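Local coordinates for protein 4-hydroxybutyrate CoA-transferase (Porphyromonas gingivalis, PDB 3EH7) that probably transfers coenzyme A between acyl-CoA and a carboxylic acid such as acetate, at residues R14-H24 against I174-M182; H35-C43 against V181-S189. One frame throughout, in Å; residues are numbered along the deposited sequence.

How the contacts relate
Both contacts use strand 179-183 of the parallel sheet in the N-terminal acetyl-CoA hydrolase/transferase region, and V181 and M182 belong to both. Contact 1 adds the edge strand 15-16 and helix 18-22 to it; contact 2 follows the chain past the strand's C-terminal end, where it meets the loop leading into helix 41-49. Their centres lie about 14 Å apart, on the same side of the chain's centre. The two helices pack directly on each other: A18 CB is 3.5 Å from S42 O, and V22 CG1 is 3.7 Å from C43 O. Contact 1 is the more peripheral, about 28 Å from the chain's centre against about 18 Å for contact 2.

Contact 1 of 2, residues R14-H24 against I174-M182; sequences RIVSAEEAVKH and ISKLDYIVM
At the edge of the parallel sheet, a short, weakly bonded strand about I15 pairs in parallel with strand 179-182, I15 opposite I180. I180 is bonded to the two residues flanking I15: its N donates to R14 O at 2.9 Å, and its O accepts from V16 N at 2.8 Å, the usual parallel pattern. Where the next rung would fall, a water stands in, donating to V16 O and accepting from M182 N. I15 CG1 rests on I180 CG2, and its CG2 on CG of the selenomethionine M182.

The R14 side chain grips the turn that leads into strand 179-182. Its chain bends at chi3 (-76°) and brings NH1 to two carbonyls, I174 O at 2.6 Å and L177 O at 2.9 Å. Both oxygens lie at the guanidinium edge, in or close to its plane, and NH1 uses a lone pair of L177 O. The backbone N of L177 reaches I174 O from the other face of that carbonyl, giving the oxygen two donors. I180 CD1 sits over one guanidinium face, toward its rim.

Beyond V16 the chain turns into helix 18-22, whose N-cap is S17: OG accepts from E20 N. The helix runs nearly antiparallel to the strand (155°), with axes 8.2 Å apart, as in Rossmann-like alpha/beta layers. V181 packs it against the sheet with both methyls. CG1 touches A18, and CG2 presses on A21 CB at 3.4 Å, tighter than usual for two carbons; I156 of the next strand also meets A21.

At the far end of segment 14-24, the rings of H24 and Y179 lie nearly parallel, planes 6° apart, but slid so far that Y179 OH sits over the imidazole centre. H24 NE2 donates to E20 OE2 at 3.1 Å, meeting the oxygen from above the carboxylate plane, which limits the rotation of that ring.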
ATOM      1  N   ARG A  14      34.030  -8.224  29.096  1.00 30.33           N
ATOM      2  CA  ARG A  14      32.703  -8.620  28.585  1.00 29.70           C
ATOM      3  C   ARG A  14      32.730  -9.792  27.592  1.00 27.53           C
ATOM      4  O   ARG A  14      31.688 -10.202  27.110  1.00 26.02           O
ATOM      5  CB  ARG A  14      32.033  -7.427  27.898  1.00 29.99           C
ATOM      6  CG  ARG A  14      31.461  -6.393  28.854  1.00 32.13           C
ATOM      7  CD  ARG A  14      30.911  -5.208  28.082  1.00 33.97           C
ATOM      8  NE  ARG A  14      31.994  -4.350  27.586  1.00 35.23           N
ATOM      9  CZ  ARG A  14      31.991  -3.702  26.421  1.00 37.03           C
ATOM     10  NH1 ARG A  14      30.948  -3.809  25.589  1.00 35.56           N
ATOM     11  NH2 ARG A  14      33.048  -2.953  26.080  1.00 36.84           N
ATOM     12  N   ILE A  15      33.924 -10.309  27.303  1.00 25.97           N
ATOM     13  CA  ILE A  15      34.101 -11.394  26.338  1.00 24.75           C
ATOM     14  C   ILE A  15      33.802 -12.710  27.053  1.00 23.83           C
ATOM     15  O   ILE A  15      34.344 -12.996  28.110  1.00 24.13           O
ATOM     16  CB  ILE A  15      35.518 -11.367  25.677  1.00 24.41           C
ATOM     17  CG1 ILE A  15      35.617 -10.181  24.717  1.00 24.15           C
ATOM     18  CG2 ILE A  15      35.802 -12.650  24.907  1.00 23.91           C
ATOM     19  CD1 ILE A  15      36.969 -10.025  24.053  1.00 25.07           C
ATOM     20  N   VAL A  16      32.895 -13.496  26.489  1.00 23.16           N
ATOM     21  CA  VAL A  16      32.479 -14.754  27.123  1.00 22.01           C
ATOM     22  C   VAL A  16      32.283 -15.788  26.029  1.00 21.53           C
ATOM     23  O   VAL A  16      32.301 -15.461  24.850  1.00 20.01           O
ATOM     24  CB  VAL A  16      31.143 -14.612  27.922  1.00 21.84           C
ATOM     25  CG1 VAL A  16      31.233 -13.506  28.970  1.00 21.07           C
ATOM     26  CG2 VAL A  16      29.996 -14.379  26.986  1.00 19.87           C
ATOM     27  N   SER A  17      32.097 -17.034  26.434  1.00 21.30           N
ATOM     28  CA  SER A  17      31.797 -18.076  25.478  1.00 21.70           C
ATOM     29  C   SER A  17      30.348 -17.901  25.033  1.00 21.73           C
ATOM     30  O   SER A  17      29.557 -17.267  25.751  1.00 21.10           O
ATOM     31  CB  SER A  17      31.988 -19.442  26.109  1.00 21.68           C
ATOM     32  OG  SER A  17      30.885 -19.749  26.938  1.00 21.81           O
ATOM     33  N   ALA A  18      30.023 -18.468  23.866  1.00 21.58           N
ATOM     34  CA  ALA A  18      28.654 -18.493  23.325  1.00 22.72           C
ATOM     35  C   ALA A  18      27.650 -19.051  24.335  1.00 23.23           C
ATOM     36  O   ALA A  18      26.542 -18.530  24.476  1.00 22.80           O
ATOM     37  CB  ALA A  18      28.598 -19.327  22.027  1.00 22.06           C
ATOM     38  N   GLU A  19      28.053 -20.120  25.017  1.00 23.67           N
ATOM     39  CA  GLU A  19      27.224 -20.783  26.020  1.00 24.69           C
ATOM     40  C   GLU A  19      26.947 -19.871  27.231  1.00 24.79           C
ATOM     41  O   GLU A  19      25.819 -19.802  27.722  1.00 24.16           O
ATOM     42  CB  GLU A  19      27.915 -22.084  26.469  1.00 25.21           C
ATOM     43  CG  GLU A  19      27.399 -22.664  27.786  1.00 28.01           C
ATOM     44  CD  GLU A  19      27.797 -24.129  28.017  1.00 31.10           C
ATOM     45  OE1 GLU A  19      28.521 -24.386  28.998  1.00 31.70           O
ATOM     46  OE2 GLU A  19      27.379 -25.021  27.229  1.00 34.25           O
ATOM     47  N   GLU A  20      27.997 -19.210  27.724  1.00 24.90           N
ATOM     48  CA  GLU A  20      27.881 -18.232  28.806  1.00 25.41           C
ATOM     49  C   GLU A  20      26.946 -17.063  28.402  1.00 25.19           C
ATOM     50  O   GLU A  20      26.078 -16.665  29.178  1.00 25.87           O
ATOM     51  CB  GLU A  20      29.271 -17.714  29.161  1.00 25.77           C
ATOM     52  CG  GLU A  20      29.346 -16.578  30.187  1.00 28.83           C
ATOM     53  CD  GLU A  20      28.665 -16.896  31.515  1.00 32.76           C
ATOM     54  OE1 GLU A  20      28.601 -18.101  31.891  1.00 35.54           O
ATOM     55  OE2 GLU A  20      28.203 -15.923  32.175  1.00 33.70           O
ATOM     56  N   ALA A  21      27.114 -16.545  27.190  1.00 23.79           N
ATOM     57  CA  ALA A  21      26.291 -15.425  26.704  1.00 23.48           C
ATOM     58  C   ALA A  21      24.800 -15.772  26.671  1.00 23.30           C
ATOM     59  O   ALA A  21      24.005 -15.069  27.288  1.00 22.66           O
ATOM     60  CB  ALA A  21      26.774 -14.914  25.302  1.00 22.60           C
ATOM     61  N   VAL A  22      24.417 -16.856  25.992  1.00 23.82           N
ATOM     62  CA  VAL A  22      22.989 -17.149  25.782  1.00 24.43           C
ATOM     63  C   VAL A  22      22.285 -17.570  27.080  1.00 25.22           C
ATOM     64  O   VAL A  22      21.050 -17.515  27.179  1.00 25.98           O
ATOM     65  CB  VAL A  22      22.734 -18.230  24.664  1.00 24.83           C
ATOM     66  CG1 VAL A  22      23.386 -17.818  23.357  1.00 24.00           C
ATOM     67  CG2 VAL A  22      23.195 -19.645  25.103  1.00 23.15           C
ATOM     68  N   LYS A  23      23.082 -17.992  28.058  1.00 26.22           N
ATOM     69  CA  LYS A  23      22.624 -18.338  29.412  1.00 27.03           C
ATOM     70  C   LYS A  23      21.737 -17.243  30.041  1.00 27.33           C
ATOM     71  O   LYS A  23      20.853 -17.543  30.847  1.00 28.09           O
ATOM     72  CB  LYS A  23      23.850 -18.575  30.301  1.00 26.83           C
ATOM     73  CG  LYS A  23      23.608 -19.323  31.581  1.00 28.60           C
ATOM     74  CD  LYS A  23      24.898 -19.427  32.411  1.00 28.43           C
ATOM     75  CE  LYS A  23      25.380 -18.050  32.917  1.00 28.73           C
ATOM     76  NZ  LYS A  23      26.260 -18.146  34.137  1.00 28.32           N
ATOM     77  N   HIS A  24      21.992 -15.986  29.676  1.00 27.15           N
ATOM     78  CA  HIS A  24      21.297 -14.829  30.251  1.00 27.28           C
ATOM     79  C   HIS A  24      19.974 -14.485  29.583  1.00 27.31           C
ATOM     80  O   HIS A  24      19.327 -13.514  29.967  1.00 26.28           O
ATOM     81  CB  HIS A  24      22.237 -13.613  30.260  1.00 27.32           C
ATOM     82  CG  HIS A  24      23.513 -13.872  30.995  1.00 28.30           C
ATOM     83  ND1 HIS A  24      23.585 -13.887  32.369  1.00 30.11           N
ATOM     84  CD2 HIS A  24      24.752 -14.184  30.551  1.00 30.13           C
ATOM     85  CE1 HIS A  24      24.821 -14.170  32.744  1.00 31.62           C
ATOM     86  NE2 HIS A  24      25.550 -14.354  31.657  1.00 31.36           N
ATOM     87  N   ILE A 174      31.060  -0.612  20.530  1.00 18.62           N
ATOM     88  CA  ILE A 174      31.256  -1.856  21.223  1.00 19.32           C
ATOM     89  C   ILE A 174      30.799  -1.767  22.677  1.00 20.24           C
ATOM     90  O   ILE A 174      30.490  -2.795  23.285  1.00 20.95           O
ATOM     91  CB  ILE A 174      32.732  -2.268  21.127  1.00 19.87           C
ATOM     92  CG1 ILE A 174      32.956  -3.717  21.571  1.00 20.80           C
ATOM     93  CG2 ILE A 174      33.646  -1.292  21.909  1.00 18.87           C
ATOM     94  CD1 ILE A 174      34.298  -4.265  21.072  1.00 23.13           C
ATOM     95  N   SER A 175      30.730  -0.545  23.212  1.00 19.69           N
ATOM     96  CA  SER A 175      30.284  -0.296  24.593  1.00 19.34           C
ATOM     97  C   SER A 175      28.792  -0.591  24.757  1.00 19.60           C
ATOM     98  O   SER A 175      28.327  -0.760  25.868  1.00 19.41           O
ATOM     99  CB  SER A 175      30.567   1.165  24.999  1.00 18.20           C
ATOM    100  OG  SER A 175      29.671   2.047  24.339  1.00 16.78           O
ATOM    101  N   LYS A 176      28.042  -0.643  23.658  1.00 19.80           N
ATOM    102  CA  LYS A 176      26.626  -1.004  23.738  1.00 20.25           C
ATOM    103  C   LYS A 176      26.393  -2.512  23.926  1.00 20.08           C
ATOM    104  O   LYS A 176      25.275  -2.903  24.141  1.00 19.99           O
ATOM    105  CB  LYS A 176      25.874  -0.563  22.481  1.00 20.10           C
ATOM    106  CG  LYS A 176      26.027   0.905  22.145  1.00 23.24           C
ATOM    107  CD  LYS A 176      25.482   1.808  23.203  1.00 25.83           C
ATOM    108  CE  LYS A 176      23.974   1.796  23.217  1.00 26.78           C
ATOM    109  NZ  LYS A 176      23.545   2.942  24.075  1.00 32.50           N
ATOM    110  N   LEU A 177      27.429  -3.348  23.802  1.00 20.15           N
ATOM    111  CA  LEU A 177      27.273  -4.794  23.878  1.00 19.95           C
ATOM    112  C   LEU A 177      27.362  -5.267  25.315  1.00 20.58           C
ATOM    113  O   LEU A 177      28.369  -5.022  25.975  1.00 21.28           O
ATOM    114  CB  LEU A 177      28.384  -5.476  23.087  1.00 20.56           C
ATOM    115  CG  LEU A 177      28.557  -5.059  21.640  1.00 20.08           C
ATOM    116  CD1 LEU A 177      29.710  -5.831  21.033  1.00 18.75           C
ATOM    117  CD2 LEU A 177      27.269  -5.275  20.920  1.00 17.85           C
ATOM    118  N   ASP A 178      26.333  -5.961  25.797  1.00 20.71           N
ATOM    119  CA  ASP A 178      26.351  -6.504  27.156  1.00 21.19           C
ATOM    120  C   ASP A 178      27.277  -7.706  27.235  1.00 21.05           C
ATOM    121  O   ASP A 178      28.037  -7.849  28.199  1.00 21.55           O
ATOM    122  CB  ASP A 178      24.948  -6.874  27.596  1.00 21.97           C
ATOM    123  CG  ASP A 178      24.024  -5.682  27.573  1.00 21.95           C
ATOM    124  OD1 ASP A 178      24.273  -4.765  28.359  1.00 26.42           O
ATOM    125  OD2 ASP A 178      23.112  -5.619  26.728  1.00 23.64           O
ATOM    126  N   TYR A 179      27.243  -8.550  26.212  1.00 20.56           N
ATOM    127  CA  TYR A 179      28.235  -9.609  26.090  1.00 20.55           C
ATOM    128  C   TYR A 179      28.803  -9.669  24.705  1.00 20.35           C
ATOM    129  O   TYR A 179      28.136  -9.320  23.732  1.00 20.90           O
ATOM    130  CB  TYR A 179      27.644 -10.959  26.454  1.00 20.66           C
ATOM    131  CG  TYR A 179      27.044 -10.959  27.817  1.00 21.54           C
ATOM    132  CD1 TYR A 179      27.823 -11.242  28.940  1.00 23.38           C
ATOM    133  CD2 TYR A 179      25.695 -10.653  27.998  1.00 21.89           C
ATOM    134  CE1 TYR A 179      27.265 -11.227  30.215  1.00 25.05           C
ATOM    135  CE2 TYR A 179      25.134 -10.635  29.259  1.00 23.55           C
ATOM    136  CZ  TYR A 179      25.910 -10.922  30.358  1.00 24.58           C
ATOM    137  OH  TYR A 179      25.339 -10.910  31.598  1.00 28.94           O
ATOM    138  N   ILE A 180      30.064 -10.070  24.653  1.00 20.50           N
ATOM    139  CA  ILE A 180      30.790 -10.249  23.402  1.00 21.02           C
ATOM    140  C   ILE A 180      31.225 -11.716  23.274  1.00 20.24           C
ATOM    141  O   ILE A 180      31.871 -12.275  24.159  1.00 19.81           O
ATOM    142  CB  ILE A 180      32.024  -9.349  23.325  1.00 20.76           C
ATOM    143  CG1 ILE A 180      31.606  -7.881  23.273  1.00 22.05           C
ATOM    144  CG2 ILE A 180      32.847  -9.685  22.089  1.00 21.17           C
ATOM    145  CD1 ILE A 180      32.756  -6.928  23.661  1.00 23.12           C
ATOM    146  N   VAL A 181      30.850 -12.331  22.166  1.00 19.91           N
ATOM    147  CA  VAL A 181      31.235 -13.696  21.899  1.00 19.21           C
ATOM    148  C   VAL A 181      32.173 -13.707  20.690  1.00 19.15           C
ATOM    149  O   VAL A 181      31.764 -13.335  19.580  1.00 19.30           O
ATOM    150  CB  VAL A 181      29.971 -14.531  21.629  1.00 19.54           C
ATOM    151  CG1 VAL A 181      30.361 -15.930  21.157  1.00 18.33           C
ATOM    152  CG2 VAL A 181      29.098 -14.572  22.887  1.00 17.23           C
HETATM  153  N   MSE A 182      33.426 -14.103  20.889  1.00 18.81           N
HETATM  154  CA  MSE A 182      34.366 -14.103  19.766  1.00 19.07           C
HETATM  155  C   MSE A 182      34.126 -15.305  18.836  1.00 18.93           C
HETATM  156  O   MSE A 182      33.733 -16.388  19.279  1.00 18.89           O
HETATM  157  CB  MSE A 182      35.835 -14.052  20.250  1.00 18.96           C
HETATM  158  CG  MSE A 182      36.230 -12.789  21.082  1.00 17.88           C
HETATM  159 SE   MSE A 182      35.744 -11.110  20.263  0.80 15.77          SE
HETATM  160  CE  MSE A 182      36.817 -11.338  18.625  1.00 20.06           C
TER
HETATM  161  O   HOH W   1      34.382 -15.500  23.036  1.00 14.66           O

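Contact 2 of 2, residues H35-C43 against V181-S189; sequences HAAGVPQSC and VMADYPIYS
Q41 reaches between the two tyrosines Y185 and Y188 and meets a face of each. Its amide is stacked on the Y188 ring, planes 17° apart, with NE2 over the ring centre. Against Y185 the planes are 36° apart, while CB makes a CH-pi contact 4.0 Å from the centroid of the Y185 ring. With CG beside its own backbone N (chi1 -63°) and the chain extended beyond it, Q41 points its amide at the backbone of P186: NE2 gives P186 O a weak bond, and a water links OE1 to the same oxygen. The Y185 hydroxyl accepts from Q41 N at 2.8 Å and also bonds E158, whose carboxylate also accepts from the backbone N of S42 and of C43.

V39 CG1 meets the Y188 ring at its edge, 4.0 Å from CE2. At the backbone, Y188 N makes a weak bond to A37 O. S42 OG lies 3.5 Å from Y185 CE2 and reaches M182 O through a water. Deeper in, C43 SG packs on V181 CG2. Here the chain leaving a parallel strand crosses the N-terminal end of helix 41-49, at the C-terminal edge of a Rossmann-like sheet.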
ATOM      1  N   HIS A  35      19.828 -11.124  10.560  1.00 21.20           N
ATOM      2  CA  HIS A  35      19.087 -11.685   9.440  1.00 21.76           C
ATOM      3  C   HIS A  35      19.959 -12.481   8.472  1.00 22.34           C
ATOM      4  O   HIS A  35      21.119 -12.156   8.256  1.00 22.23           O
ATOM      5  CB  HIS A  35      18.394 -10.543   8.669  1.00 21.91           C
ATOM      6  CG  HIS A  35      17.514 -11.003   7.554  1.00 22.25           C
ATOM      7  ND1 HIS A  35      16.603 -12.024   7.710  1.00 22.81           N
ATOM      8  CD2 HIS A  35      17.358 -10.546   6.287  1.00 22.00           C
ATOM      9  CE1 HIS A  35      15.948 -12.204   6.573  1.00 24.64           C
ATOM     10  NE2 HIS A  35      16.398 -11.330   5.687  1.00 21.84           N
ATOM     11  N   ALA A  36      19.360 -13.522   7.886  1.00 23.38           N
ATOM     12  CA  ALA A  36      19.889 -14.228   6.711  1.00 22.97           C
ATOM     13  C   ALA A  36      21.344 -14.683   6.874  1.00 22.93           C
ATOM     14  O   ALA A  36      21.636 -15.522   7.745  1.00 23.65           O
ATOM     15  CB  ALA A  36      19.663 -13.385   5.397  1.00 22.76           C
ATOM     16  N   ALA A  37      22.246 -14.179   6.039  1.00 22.94           N
ATOM     17  CA  ALA A  37      23.616 -14.728   5.974  1.00 22.98           C
ATOM     18  C   ALA A  37      24.426 -14.397   7.219  1.00 22.77           C
ATOM     19  O   ALA A  37      25.436 -15.063   7.497  1.00 22.87           O
ATOM     20  CB  ALA A  37      24.361 -14.244   4.719  1.00 22.70           C
ATOM     21  N   GLY A  38      23.969 -13.400   7.971  1.00 21.88           N
ATOM     22  CA  GLY A  38      24.663 -12.960   9.162  1.00 23.03           C
ATOM     23  C   GLY A  38      24.139 -13.568  10.429  1.00 22.27           C
ATOM     24  O   GLY A  38      24.384 -13.061  11.490  1.00 22.37           O
ATOM     25  N   VAL A  39      23.379 -14.641  10.318  1.00 22.68           N
ATOM     26  CA  VAL A  39      22.870 -15.321  11.508  1.00 22.96           C
ATOM     27  C   VAL A  39      24.083 -15.667  12.385  1.00 21.96           C
ATOM     28  O   VAL A  39      25.079 -16.171  11.887  1.00 22.29           O
ATOM     29  CB  VAL A  39      22.060 -16.597  11.128  1.00 22.99           C
ATOM     30  CG1 VAL A  39      22.249 -17.685  12.156  1.00 24.39           C
ATOM     31  CG2 VAL A  39      20.565 -16.279  10.969  1.00 23.90           C
ATOM     32  N   PRO A  40      24.021 -15.349  13.677  1.00 21.53           N
ATOM     33  CA  PRO A  40      25.169 -15.599  14.549  1.00 21.17           C
ATOM     34  C   PRO A  40      25.328 -17.098  14.887  1.00 21.50           C
ATOM     35  O   PRO A  40      24.774 -17.575  15.866  1.00 20.20           O
ATOM     36  CB  PRO A  40      24.819 -14.778  15.797  1.00 21.15           C
ATOM     37  CG  PRO A  40      23.339 -14.796  15.822  1.00 21.01           C
ATOM     38  CD  PRO A  40      22.921 -14.685  14.399  1.00 20.41           C
ATOM     39  N   GLN A  41      26.117 -17.808  14.090  1.00 21.81           N
ATOM     40  CA  GLN A  41      26.167 -19.263  14.159  1.00 22.86           C
ATOM     41  C   GLN A  41      26.605 -19.838  15.504  1.00 23.40           C
ATOM     42  O   GLN A  41      26.034 -20.846  15.928  1.00 24.35           O
ATOM     43  CB  GLN A  41      27.047 -19.834  13.034  1.00 22.93           C
ATOM     44  CG  GLN A  41      26.513 -19.530  11.659  1.00 23.03           C
ATOM     45  CD  GLN A  41      27.481 -19.892  10.560  1.00 24.30           C
ATOM     46  OE1 GLN A  41      28.230 -20.881  10.674  1.00 24.53           O
ATOM     47  NE2 GLN A  41      27.490 -19.085   9.486  1.00 19.68           N
ATOM     48  N   SER A  42      27.599 -19.239  16.171  1.00 23.27           N
ATOM     49  CA  SER A  42      28.060 -19.767  17.477  1.00 23.59           C
ATOM     50  C   SER A  42      26.996 -19.678  18.562  1.00 23.66           C
ATOM     51  O   SER A  42      26.803 -20.622  19.346  1.00 23.59           O
ATOM     52  CB  SER A  42      29.306 -19.049  17.988  1.00 23.41           C
ATOM     53  OG  SER A  42      30.326 -19.126  17.032  1.00 24.38           O
ATOM     54  N   CYS A  43      26.294 -18.554  18.614  1.00 23.58           N
ATOM     55  CA  CYS A  43      25.246 -18.392  19.623  1.00 23.49           C
ATOM     56  C   CYS A  43      24.051 -19.267  19.317  1.00 23.64           C
ATOM     57  O   CYS A  43      23.434 -19.794  20.230  1.00 23.52           O
ATOM     58  CB  CYS A  43      24.826 -16.940  19.779  1.00 23.53           C
ATOM     59  SG  CYS A  43      26.118 -15.937  20.568  1.00 23.02           S
ATOM     60  N   VAL A 181      30.850 -12.331  22.166  1.00 19.91           N
ATOM     61  CA  VAL A 181      31.235 -13.696  21.899  1.00 19.21           C
ATOM     62  C   VAL A 181      32.173 -13.707  20.690  1.00 19.15           C
ATOM     63  O   VAL A 181      31.764 -13.335  19.580  1.00 19.30           O
ATOM     64  CB  VAL A 181      29.971 -14.531  21.629  1.00 19.54           C
ATOM     65  CG1 VAL A 181      30.361 -15.930  21.157  1.00 18.33           C
ATOM     66  CG2 VAL A 181      29.098 -14.572  22.887  1.00 17.23           C
HETATM   67  N   MSE A 182      33.426 -14.103  20.889  1.00 18.81           N
HETATM   68  CA  MSE A 182      34.366 -14.103  19.766  1.00 19.07           C
HETATM   69  C   MSE A 182      34.126 -15.305  18.836  1.00 18.93           C
HETATM   70  O   MSE A 182      33.733 -16.388  19.279  1.00 18.89           O
HETATM   71  CB  MSE A 182      35.835 -14.052  20.250  1.00 18.96           C
HETATM   72  CG  MSE A 182      36.230 -12.789  21.082  1.00 17.88           C
HETATM   73 SE   MSE A 182      35.744 -11.110  20.263  0.80 15.77          SE
HETATM   74  CE  MSE A 182      36.817 -11.338  18.625  1.00 20.06           C
ATOM     75  N   ALA A 183      34.347 -15.109  17.544  1.00 19.21           N
ATOM     76  CA  ALA A 183      34.193 -16.201  16.581  1.00 19.31           C
ATOM     77  C   ALA A 183      35.114 -16.061  15.356  1.00 19.89           C
ATOM     78  O   ALA A 183      35.684 -15.002  15.099  1.00 19.21           O
ATOM     79  CB  ALA A 183      32.757 -16.310  16.158  1.00 19.28           C
ATOM     80  N   ASP A 184      35.246 -17.148  14.603  1.00 20.78           N
ATOM     81  CA  ASP A 184      36.018 -17.137  13.356  1.00 21.59           C
ATOM     82  C   ASP A 184      35.500 -18.240  12.434  1.00 21.73           C
ATOM     83  O   ASP A 184      35.876 -19.398  12.546  1.00 21.29           O
ATOM     84  CB  ASP A 184      37.515 -17.303  13.662  1.00 21.84           C
ATOM     85  CG  ASP A 184      38.403 -17.150  12.418  1.00 24.06           C
ATOM     86  OD1 ASP A 184      37.901 -16.716  11.355  1.00 26.00           O
ATOM     87  OD2 ASP A 184      39.612 -17.478  12.520  1.00 27.05           O
ATOM     88  N   TYR A 185      34.589 -17.893  11.545  1.00 22.29           N
ATOM     89  CA  TYR A 185      33.974 -18.917  10.720  1.00 22.94           C
ATOM     90  C   TYR A 185      33.407 -18.249   9.497  1.00 23.20           C
ATOM     91  O   TYR A 185      33.041 -17.084   9.561  1.00 22.50           O
ATOM     92  CB  TYR A 185      32.884 -19.701  11.481  1.00 23.08           C
ATOM     93  CG  TYR A 185      31.716 -18.867  11.967  1.00 23.32           C
ATOM     94  CD1 TYR A 185      30.773 -18.353  11.069  1.00 25.88           C
ATOM     95  CD2 TYR A 185      31.552 -18.583  13.315  1.00 23.23           C
ATOM     96  CE1 TYR A 185      29.710 -17.576  11.497  1.00 25.12           C
ATOM     97  CE2 TYR A 185      30.495 -17.790  13.760  1.00 24.00           C
ATOM     98  CZ  TYR A 185      29.575 -17.283  12.847  1.00 25.41           C
ATOM     99  OH  TYR A 185      28.500 -16.506  13.259  1.00 24.64           O
ATOM    100  N   PRO A 186      33.354 -18.978   8.378  1.00 23.69           N
ATOM    101  CA  PRO A 186      32.793 -18.386   7.192  1.00 24.39           C
ATOM    102  C   PRO A 186      31.296 -18.152   7.379  1.00 25.22           C
ATOM    103  O   PRO A 186      30.583 -19.020   7.879  1.00 25.44           O
ATOM    104  CB  PRO A 186      33.076 -19.432   6.103  1.00 24.09           C
ATOM    105  CG  PRO A 186      33.256 -20.714   6.847  1.00 24.52           C
ATOM    106  CD  PRO A 186      33.950 -20.303   8.107  1.00 24.19           C
ATOM    107  N   ILE A 187      30.813 -16.980   7.005  1.00 26.24           N
ATOM    108  CA  ILE A 187      29.385 -16.715   7.157  1.00 27.00           C
ATOM    109  C   ILE A 187      28.625 -17.553   6.116  1.00 27.67           C
ATOM    110  O   ILE A 187      29.250 -18.115   5.224  1.00 27.70           O
ATOM    111  CB  ILE A 187      29.070 -15.212   7.079  1.00 26.98           C
ATOM    112  CG1 ILE A 187      29.294 -14.652   5.680  1.00 26.58           C
ATOM    113  CG2 ILE A 187      29.935 -14.427   8.106  1.00 26.61           C
ATOM    114  CD1 ILE A 187      28.879 -13.158   5.577  1.00 23.88           C
ATOM    115  N   TYR A 188      27.303 -17.664   6.236  1.00 28.78           N
ATOM    116  CA  TYR A 188      26.530 -18.485   5.280  1.00 29.58           C
ATOM    117  C   TYR A 188      26.692 -17.915   3.883  1.00 29.84           C
ATOM    118  O   TYR A 188      26.615 -16.701   3.703  1.00 28.45           O
ATOM    119  CB  TYR A 188      25.039 -18.575   5.646  1.00 29.80           C
ATOM    120  CG  TYR A 188      24.773 -19.413   6.874  1.00 31.90           C
ATOM    121  CD1 TYR A 188      25.226 -20.723   6.959  1.00 35.14           C
ATOM    122  CD2 TYR A 188      24.070 -18.900   7.956  1.00 35.63           C
ATOM    123  CE1 TYR A 188      24.992 -21.507   8.093  1.00 36.58           C
ATOM    124  CE2 TYR A 188      23.830 -19.679   9.101  1.00 36.71           C
ATOM    125  CZ  TYR A 188      24.289 -20.975   9.160  1.00 36.70           C
ATOM    126  OH  TYR A 188      24.057 -21.742  10.283  1.00 39.39           O
ATOM    127  N   SER A 189      26.973 -18.793   2.916  1.00 29.85           N
ATOM    128  CA  SER A 189      27.060 -18.406   1.529  1.00 31.19           C
ATOM    129  C   SER A 189      26.043 -19.135   0.660  1.00 32.02           C
ATOM    130  O   SER A 189      25.471 -20.144   1.043  1.00 32.01           O
ATOM    131  CB  SER A 189      28.460 -18.630   0.986  1.00 31.15           C
ATOM    132  OG  SER A 189      28.806 -19.984   1.066  1.00 32.84           O
TER
HETATM  133  O   HOH W   2      30.632 -21.342   8.990  1.00 34.43           O
HETATM  134  O   HOH W   3      32.675 -18.816  18.251  1.00 27.37           O